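Local coordinates for histidinol dehydrogenase (Elizabethkingia anophelis NUHP1, PDB 6AN0), which probably catalyses the zinc-dependent, two-step oxidation of L-histidinol to L-histidine by NAD, the last step of histidine biosynthesis, at residues S386-F390 / I391-T395; T372-N376 / G377-N381; Y177-L181 / I182-N186. All coordinates share one frame; numbering follows the deposited sequence.

In the fold
All three contacts are local, each made where the chain turns or changes its secondary structure. Contact 2 (372-376 / 377-381) is the most buried; a beta turn leads there into a 3-10 turn, beside Glu330, a predicted proton acceptor. Contact 1 (386-390 / 391-395), a little further along the chain, is partly buried and carries charged groups to the subunit interface and to a bound histidine. Both touch the second subunit. Contact 3 (177-181 / 182-186) touches no other chain: it ends helix 173-181 with backbone bonds and an apolar contact between two side chains. Strand 186-189, which follows it, and strand 391-399, which contact 1 opens, belong to the same mixed sheet.

Contact 1 of 3, residues S386-F390 / I391-T395; sequences SLDSF and IKKIT. With HIS (histidine), chain U; EDO (1,2-ethanediol), chain D.
Ile391 folds back against the 3-10 turn 387-389 that precedes it. Its CG1 sits between the backbone N and the carbonyl carbon (chi1 59°), a crowded position that brings this branch against two carbonyl oxygens of the turn, with CG1 3.6 Å from Asp388 O and 3.8 Å from Leu387 O. CD1 comes near Asp388 CA. The backbone N of Ile391 is buried here without a hydrogen-bond partner.

The polar side chains meet further out. Lys393 is extended beyond CG, and its NZ stops 4.3 Å from Asp388 OD2, too far for a salt bridge within the chain. A water joins the two residues instead: it accepts from Lys393 NZ at 2.8 Å and can donate to Asp388 OD1 at 3.2 Å, although it has other acceptors within reach. Asp388 and Lys393 each make a salt bridge to the other residue on the second subunit, and Lys393 NZ makes another to Glu106 of its own chain. The methylenes of the lysine also line the pocket of the bound histidine, whose NE2 lies 3.1 Å from Lys393 CD.

Ser389 OG, at the end of the 3-10 turn, accepts a nearly straight bond from Ser386 N (3.0 Å, 168°), which adds to the backbone bond from Ser389 N to Ser386 O. The same OG shares a hydrogen bond with the O1 of an ethanediol.

The Phe390 ring stacks with Phe213 and packs on helix 142-154, which Ile391 also touches at Ala154. Strand 391-399 then runs antiparallel to strand 117-132 in the mixed sheet, and at Thr395 it pairs in parallel with a strand of the second subunit.

Contact 2 of 3, residues T372-N376 / G377-N381; sequences TLPTN and GYARN. With EDO (1,2-ethanediol), chain G.
A water held by three backbone groups bridges the inside of the bend: it donates to Pro374 O at 2.9 Å and accepts from Ala379 N, at 3.0 Å, and more weakly from Gly377 N. Thr375 O accepts the hydrogen bond of Tyr378 N at 2.9 Å, closing a type I' beta turn over Asn376 and Gly377. With CG of Tyr378 beside its backbone N (chi1 -77°), the ring edge stays near the same oxygen, CD2 lying 3.1 Å from Thr375 O. C1 of an ethanediol lies over one ring face, 3.6 Å above the plane and offset toward the rim. Arg380 NH1 holds O2 of this diol from the guanidinium edge.

The proline ring packs on the start of the 3-10 segment 378-380, with Pro374 CB 3.7 Å from Tyr378 CB and Pro374 CG 4.1 Å from Ala379 CB.

Thr375 OG1 bonds to Pro240 O, close to Glu330, the predicted proton acceptor. In the chain the bend follows helix 360-365 and precedes strand 391-399; it is tied to strand 242-247 by Asn376 N and Glu242, while Asn381 ND2 reaches backbone oxygens of the second subunit.

Contact 3 of 3, residues Y177-L181 / I182-N186; sequences YTANL and IGIKN. With EDO (1,2-ethanediol), chain C.
Helix 173-181 ends here in a Schellman motif, in which Ile184 N donates to Ala179 O at 2.9 Å, Gly183 N donates to Asn180 O at 3.1 Å, and Gly183 is the C-prime residue, with a positive phi of 89°.

The apolar partner of the motif is the pair Ala179 and Ile184, whose CB atoms approach to 4.1 Å beside their backbone bond. Ile182 turns back along the last helical turn; with CG1 between the backbone N and the carbonyl carbon (chi1 62°), that branch lies 3.5 Å from Thr178 O and almost as near Ala179 O, the two oxygens to which Ile182 N makes weak hydrogen bonds.

Asn180 and Lys185 cross obliquely. The lysine bends at chi2, which brings its CE to within 3.7 Å of Asn180 ND2. A water accepts from Asn180 ND2 at 2.9 Å and donates to Ile184 O, linking the helix to the departing chain.

Thr178, Ala179 and Ile182 face helix 142-154, Leu181 rests on helix 84-102, and Asn180 packs against helix 72-79. Past the turn, Asn186 pairs with Leu161 as the chain enters strand 186-189, parallel to strand 158-163 in the mixed sheet.

Contact 1 of 3, residues S386-F390 / I391-T395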
loop_
_atom_site.group_PDB
_atom_site.type_symbol
_atom_site.label_atom_id
_atom_site.label_comp_id
_atom_site.label_asym_id
_atom_site.label_seq_id
_atom_site.Cartn_x
_atom_site.Cartn_y
_atom_site.Cartn_z
ATOM N N SER A 386 -1.233 9.829 2.614
ATOM C CA SER A 386 -1.956 10.849 1.844
ATOM C C SER A 386 -3.422 10.444 1.770
ATOM O O SER A 386 -3.847 9.465 2.391
ATOM C CB SER A 386 -1.351 11.020 0.442
ATOM O OG SER A 386 -1.662 9.897 -0.385
ATOM N N LEU A 387 -4.212 11.204 1.008
ATOM C CA LEU A 387 -5.600 10.803 0.810
ATOM C C LEU A 387 -5.687 9.375 0.267
ATOM O O LEU A 387 -6.588 8.614 0.649
ATOM C CB LEU A 387 -6.294 11.784 -0.140
ATOM C CG LEU A 387 -7.798 11.587 -0.232
ATOM C CD1 LEU A 387 -8.450 11.962 1.074
ATOM C CD2 LEU A 387 -8.304 12.461 -1.367
ATOM N N ASP A 388 -4.744 8.997 -0.618
ATOM C CA ASP A 388 -4.691 7.650 -1.192
ATOM C C ASP A 388 -4.652 6.554 -0.131
ATOM O O ASP A 388 -5.050 5.413 -0.402
ATOM C CB ASP A 388 -3.438 7.466 -2.055
ATOM C CG ASP A 388 -3.293 8.505 -3.153
ATOM O OD1 ASP A 388 -4.009 9.525 -3.146
ATOM O OD2 ASP A 388 -2.423 8.291 -4.021
ATOM N N SER A 389 -4.098 6.854 1.048
ATOM C CA SER A 389 -3.934 5.840 2.083
ATOM C C SER A 389 -5.258 5.415 2.697
ATOM O O SER A 389 -5.307 4.387 3.377
ATOM C CB SER A 389 -3.009 6.355 3.203
ATOM O OG SER A 389 -1.835 6.934 2.676
ATOM N N PHE A 390 -6.322 6.189 2.493
ATOM C CA PHE A 390 -7.570 5.990 3.217
ATOM C C PHE A 390 -8.696 5.484 2.329
ATOM O O PHE A 390 -9.843 5.387 2.787
ATOM C CB PHE A 390 -7.975 7.301 3.901
ATOM C CG PHE A 390 -7.019 7.728 4.990
ATOM C CD1 PHE A 390 -7.205 7.293 6.303
ATOM C CD2 PHE A 390 -5.922 8.527 4.692
ATOM C CE1 PHE A 390 -6.329 7.674 7.309
ATOM C CE2 PHE A 390 -5.034 8.911 5.686
ATOM C CZ PHE A 390 -5.243 8.477 7.004
ATOM N N ILE A 391 -8.400 5.153 1.070
ATOM C CA ILE A 391 -9.414 4.781 0.096
ATOM C C ILE A 391 -9.012 3.486 -0.592
ATOM O O ILE A 391 -7.859 3.054 -0.539
ATOM C CB ILE A 391 -9.619 5.891 -0.959
ATOM C CG1 ILE A 391 -8.296 6.160 -1.689
ATOM C CG2 ILE A 391 -10.120 7.152 -0.292
ATOM C CD1 ILE A 391 -8.434 7.064 -2.926
ATOM N N LYS A 392 -9.994 2.876 -1.254
ATOM C CA LYS A 392 -9.778 1.852 -2.261
ATOM C C LYS A 392 -10.184 2.445 -3.602
ATOM O O LYS A 392 -11.185 3.162 -3.685
ATOM C CB LYS A 392 -10.613 0.591 -1.981
ATOM C CG LYS A 392 -10.513 -0.002 -0.555
ATOM C CD LYS A 392 -11.636 0.468 0.375
ATOM C CE LYS A 392 -12.996 -0.116 -0.018
ATOM N NZ LYS A 392 -14.093 0.240 0.942
ATOM N N LYS A 393 -9.413 2.149 -4.649
ATOM C CA LYS A 393 -9.747 2.587 -6.002
ATOM C C LYS A 393 -10.344 1.392 -6.731
ATOM O O LYS A 393 -9.627 0.450 -7.088
ATOM C CB LYS A 393 -8.523 3.142 -6.731
ATOM C CG LYS A 393 -7.888 4.342 -5.999
ATOM C CD LYS A 393 -6.885 5.096 -6.884
ATOM C CE LYS A 393 -6.260 6.268 -6.127
ATOM N NZ LYS A 393 -5.289 7.036 -6.969
ATOM N N ILE A 394 -11.662 1.423 -6.921
ATOM C CA ILE A 394 -12.404 0.324 -7.530
ATOM C C ILE A 394 -12.427 0.537 -9.041
ATOM O O ILE A 394 -12.728 1.639 -9.509
ATOM C CB ILE A 394 -13.832 0.259 -6.960
ATOM C CG1 ILE A 394 -13.785 0.061 -5.430
ATOM C CG2 ILE A 394 -14.639 -0.849 -7.650
ATOM C CD1 ILE A 394 -15.168 0.033 -4.785
ATOM N N THR A 395 -12.137 -0.512 -9.816
ATOM C CA THR A 395 -12.243 -0.389 -11.261
ATOM C C THR A 395 -13.623 -0.845 -11.728
ATOM O O THR A 395 -14.217 -1.771 -11.155
ATOM C CB THR A 395 -11.148 -1.180 -11.979
ATOM O OG1 THR A 395 -11.169 -2.532 -11.528
ATOM C CG2 THR A 395 -9.778 -0.569 -11.667
HETATM N N HIS U . -13.067 9.926 -9.578
HETATM C CA HIS U . -13.220 8.922 -8.542
HETATM C C HIS U . -14.594 8.978 -7.877
HETATM O O HIS U . -14.727 8.686 -6.683
HETATM C CB HIS U . -12.122 9.080 -7.497
HETATM C CG HIS U . -10.922 8.224 -7.756
HETATM N ND1 HIS U . -10.854 7.343 -8.813
HETATM C CD2 HIS U . -9.747 8.111 -7.095
HETATM C CE1 HIS U . -9.686 6.728 -8.794
HETATM N NE2 HIS U . -8.995 7.181 -7.766
HETATM O OXT HIS U . -15.599 9.297 -8.518
HETATM C C1 EDO D . 1.151 5.124 2.640
HETATM O O1 EDO D . 0.153 5.246 1.618
HETATM C C2 EDO D . 0.378 4.788 3.909
HETATM O O2 EDO D . -0.481 3.708 3.578
HETATM O O HOH W 1 -4.607 9.654 -6.259
#

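Contact 2 of 3, residues T372-N376 / G377-N381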
loop_
_atom_site.group_PDB
_atom_site.type_symbol
_atom_site.label_atom_id
_atom_site.label_comp_id
_atom_site.label_asym_id
_atom_site.label_seq_id
_atom_site.Cartn_x
_atom_site.Cartn_y
_atom_site.Cartn_z
ATOM N N THR A 372 3.711 11.993 8.209
ATOM C CA THR A 372 3.780 10.546 8.464
ATOM C C THR A 372 4.410 9.903 7.230
ATOM O O THR A 372 3.733 9.640 6.229
ATOM C CB THR A 372 2.400 9.979 8.777
ATOM O OG1 THR A 372 1.824 10.732 9.850
ATOM C CG2 THR A 372 2.516 8.535 9.262
ATOM N N LEU A 373 5.715 9.653 7.306
ATOM C CA LEU A 373 6.571 9.435 6.148
ATOM C C LEU A 373 7.441 8.197 6.309
ATOM O O LEU A 373 7.796 7.821 7.427
ATOM C CB LEU A 373 7.481 10.646 5.928
ATOM C CG LEU A 373 6.788 11.952 5.561
ATOM C CD1 LEU A 373 7.733 13.126 5.818
ATOM C CD2 LEU A 373 6.403 11.900 4.090
ATOM N N PRO A 374 7.827 7.568 5.195
ATOM C CA PRO A 374 8.639 6.339 5.256
ATOM C C PRO A 374 10.091 6.646 5.596
ATOM O O PRO A 374 10.731 7.504 4.977
ATOM C CB PRO A 374 8.520 5.764 3.839
ATOM C CG PRO A 374 8.309 6.973 2.986
ATOM C CD PRO A 374 7.429 7.899 3.811
ATOM N N THR A 375 10.608 5.926 6.559
ATOM C CA THR A 375 11.942 6.142 7.096
ATOM C C THR A 375 12.793 4.886 6.878
ATOM O O THR A 375 12.314 3.861 6.380
ATOM C CB THR A 375 11.822 6.509 8.573
ATOM O OG1 THR A 375 12.999 7.210 8.993
ATOM C CG2 THR A 375 11.637 5.237 9.360
ATOM N N ASN A 376 14.079 4.976 7.232
ATOM C CA ASN A 376 14.989 3.826 7.224
ATOM C C ASN A 376 15.133 3.228 5.825
ATOM O O ASN A 376 15.400 2.030 5.671
ATOM C CB ASN A 376 14.531 2.756 8.221
ATOM C CG ASN A 376 15.642 1.795 8.608
ATOM O OD1 ASN A 376 16.826 2.117 8.514
ATOM N ND2 ASN A 376 15.257 0.600 9.040
ATOM N N GLY A 377 14.965 4.057 4.795
ATOM C CA GLY A 377 15.070 3.607 3.424
ATOM C C GLY A 377 13.772 3.137 2.812
ATOM O O GLY A 377 13.757 2.789 1.624
ATOM N N TYR A 378 12.672 3.126 3.572
ATOM C CA TYR A 378 11.392 2.758 2.984
ATOM C C TYR A 378 10.880 3.785 1.987
ATOM O O TYR A 378 9.868 3.527 1.327
ATOM C CB TYR A 378 10.360 2.512 4.080
ATOM C CG TYR A 378 10.582 1.159 4.732
ATOM C CD1 TYR A 378 10.372 -0.016 4.015
ATOM C CD2 TYR A 378 11.032 1.057 6.037
ATOM C CE1 TYR A 378 10.576 -1.255 4.589
ATOM C CE2 TYR A 378 11.254 -0.196 6.624
ATOM C CZ TYR A 378 11.018 -1.342 5.887
ATOM O OH TYR A 378 11.222 -2.581 6.447
ATOM N N ALA A 379 11.550 4.930 1.835
ATOM C CA ALA A 379 11.173 5.806 0.733
ATOM C C ALA A 379 11.487 5.172 -0.622
ATOM O O ALA A 379 10.997 5.669 -1.646
ATOM C CB ALA A 379 11.865 7.171 0.863
ATOM N N ARG A 380 12.248 4.065 -0.650
ATOM C CA ARG A 380 12.453 3.338 -1.899
ATOM C C ARG A 380 11.186 2.667 -2.406
ATOM O O ARG A 380 11.103 2.364 -3.604
ATOM C CB ARG A 380 13.528 2.252 -1.732
ATOM C CG ARG A 380 14.873 2.825 -1.349
ATOM C CD ARG A 380 15.934 1.742 -1.132
ATOM N NE ARG A 380 17.157 2.346 -0.590
ATOM C CZ ARG A 380 17.649 2.093 0.619
ATOM N NH1 ARG A 380 17.035 1.225 1.410
ATOM N NH2 ARG A 380 18.764 2.699 1.036
ATOM N N ASN A 381 10.230 2.354 -1.524
ATOM C CA ASN A 381 9.099 1.550 -1.958
ATOM C C ASN A 381 7.775 1.924 -1.319
ATOM O O ASN A 381 6.773 1.262 -1.605
ATOM C CB ASN A 381 9.389 0.035 -1.749
ATOM C CG ASN A 381 10.046 -0.300 -0.383
ATOM O OD1 ASN A 381 10.094 0.516 0.527
ATOM N ND2 ASN A 381 10.534 -1.526 -0.258
HETATM C C1 EDO G . 13.879 -1.327 3.087
HETATM O O1 EDO G . 14.583 -0.412 3.934
HETATM C C2 EDO G . 13.577 -0.658 1.748
HETATM O O2 EDO G . 14.765 -0.679 0.946
HETATM O O HOH W 2 13.223 6.373 3.936
#

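Contact 3 of 3, residues Y177-L181 / I182-N186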
loop_
_atom_site.group_PDB
_atom_site.type_symbol
_atom_site.label_atom_id
_atom_site.label_comp_id
_atom_site.label_asym_id
_atom_site.label_seq_id
_atom_site.Cartn_x
_atom_site.Cartn_y
_atom_site.Cartn_z
ATOM N N TYR A 177 -8.275 17.822 22.535
ATOM C CA TYR A 177 -8.750 19.000 21.817
ATOM C C TYR A 177 -8.631 18.805 20.310
ATOM O O TYR A 177 -9.590 19.040 19.561
ATOM C CB TYR A 177 -7.975 20.255 22.247
ATOM C CG TYR A 177 -8.261 21.404 21.303
ATOM C CD1 TYR A 177 -7.417 21.693 20.222
ATOM C CD2 TYR A 177 -9.425 22.145 21.436
ATOM C CE1 TYR A 177 -7.720 22.724 19.325
ATOM C CE2 TYR A 177 -9.732 23.168 20.549
ATOM C CZ TYR A 177 -8.884 23.450 19.502
ATOM O OH TYR A 177 -9.213 24.470 18.645
ATOM N N THR A 178 -7.448 18.383 19.848
ATOM C CA THR A 178 -7.190 18.261 18.419
ATOM C C THR A 178 -8.032 17.157 17.785
ATOM O O THR A 178 -8.556 17.335 16.680
ATOM C CB THR A 178 -5.696 18.018 18.180
ATOM O OG1 THR A 178 -4.936 19.061 18.819
ATOM C CG2 THR A 178 -5.402 18.034 16.700
ATOM N N ALA A 179 -8.185 16.009 18.456
ATOM C CA ALA A 179 -9.034 14.961 17.891
ATOM C C ALA A 179 -10.485 15.412 17.825
ATOM O O ALA A 179 -11.163 15.191 16.815
ATOM C CB ALA A 179 -8.913 13.667 18.696
ATOM N N ASN A 180 -10.971 16.064 18.884
ATOM C CA ASN A 180 -12.352 16.535 18.883
ATOM C C ASN A 180 -12.574 17.602 17.817
ATOM O O ASN A 180 -13.631 17.627 17.171
ATOM C CB ASN A 180 -12.732 17.060 20.265
ATOM C CG ASN A 180 -14.153 17.564 20.316
ATOM O OD1 ASN A 180 -14.408 18.772 20.264
ATOM N ND2 ASN A 180 -15.091 16.643 20.394
ATOM N N LEU A 181 -11.578 18.475 17.606
ATOM C CA LEU A 181 -11.670 19.534 16.597
ATOM C C LEU A 181 -12.003 18.978 15.217
ATOM O O LEU A 181 -12.833 19.542 14.492
ATOM C CB LEU A 181 -10.353 20.311 16.533
ATOM C CG LEU A 181 -10.225 21.396 15.449
ATOM C CD1 LEU A 181 -11.216 22.536 15.692
ATOM C CD2 LEU A 181 -8.794 21.929 15.354
ATOM N N ILE A 182 -11.342 17.892 14.818
ATOM C CA ILE A 182 -11.502 17.370 13.466
ATOM C C ILE A 182 -12.527 16.242 13.445
ATOM O O ILE A 182 -12.634 15.492 12.466
ATOM C CB ILE A 182 -10.157 16.918 12.883
ATOM C CG1 ILE A 182 -9.549 15.780 13.701
ATOM C CG2 ILE A 182 -9.194 18.098 12.800
ATOM C CD1 ILE A 182 -8.295 15.231 13.087
ATOM N N GLY A 183 -13.296 16.120 14.521
ATOM C CA GLY A 183 -14.486 15.292 14.527
ATOM C C GLY A 183 -14.294 13.846 14.919
ATOM O O GLY A 183 -15.198 13.033 14.686
ATOM N N ILE A 184 -13.153 13.491 15.497
ATOM C CA ILE A 184 -12.963 12.138 16.008
ATOM C C ILE A 184 -13.683 12.041 17.348
ATOM O O ILE A 184 -13.375 12.789 18.284
ATOM C CB ILE A 184 -11.469 11.804 16.142
ATOM C CG1 ILE A 184 -10.786 11.834 14.767
ATOM C CG2 ILE A 184 -11.286 10.449 16.813
ATOM C CD1 ILE A 184 -9.293 11.723 14.843
ATOM N N LYS A 185 -14.666 11.133 17.441
ATOM C CA LYS A 185 -15.450 10.981 18.658
ATOM C C LYS A 185 -15.160 9.701 19.427
ATOM O O LYS A 185 -15.544 9.608 20.595
ATOM C CB LYS A 185 -16.953 11.029 18.337
ATOM C CG LYS A 185 -17.405 12.346 17.730
ATOM C CD LYS A 185 -17.219 13.483 18.722
ATOM C CE LYS A 185 -17.243 14.838 18.032
ATOM N NZ LYS A 185 -18.505 15.053 17.282
ATOM N N ASN A 186 -14.507 8.722 18.812
ATOM C CA ASN A 186 -14.248 7.420 19.430
ATOM C C ASN A 186 -12.790 7.414 19.874
ATOM O O ASN A 186 -11.899 7.049 19.112
ATOM C CB ASN A 186 -14.529 6.280 18.453
ATOM C CG ASN A 186 -15.996 6.207 18.017
ATOM O OD1 ASN A 186 -16.885 6.747 18.673
ATOM N ND2 ASN A 186 -16.246 5.519 16.907
HETATM C C1 EDO C . -11.596 18.058 8.527
HETATM O O1 EDO C . -12.213 17.455 7.383
HETATM C C2 EDO C . -12.009 17.332 9.799
HETATM O O2 EDO C . -13.366 17.637 10.148
HETATM O O HOH W 3 -14.256 13.863 20.702
#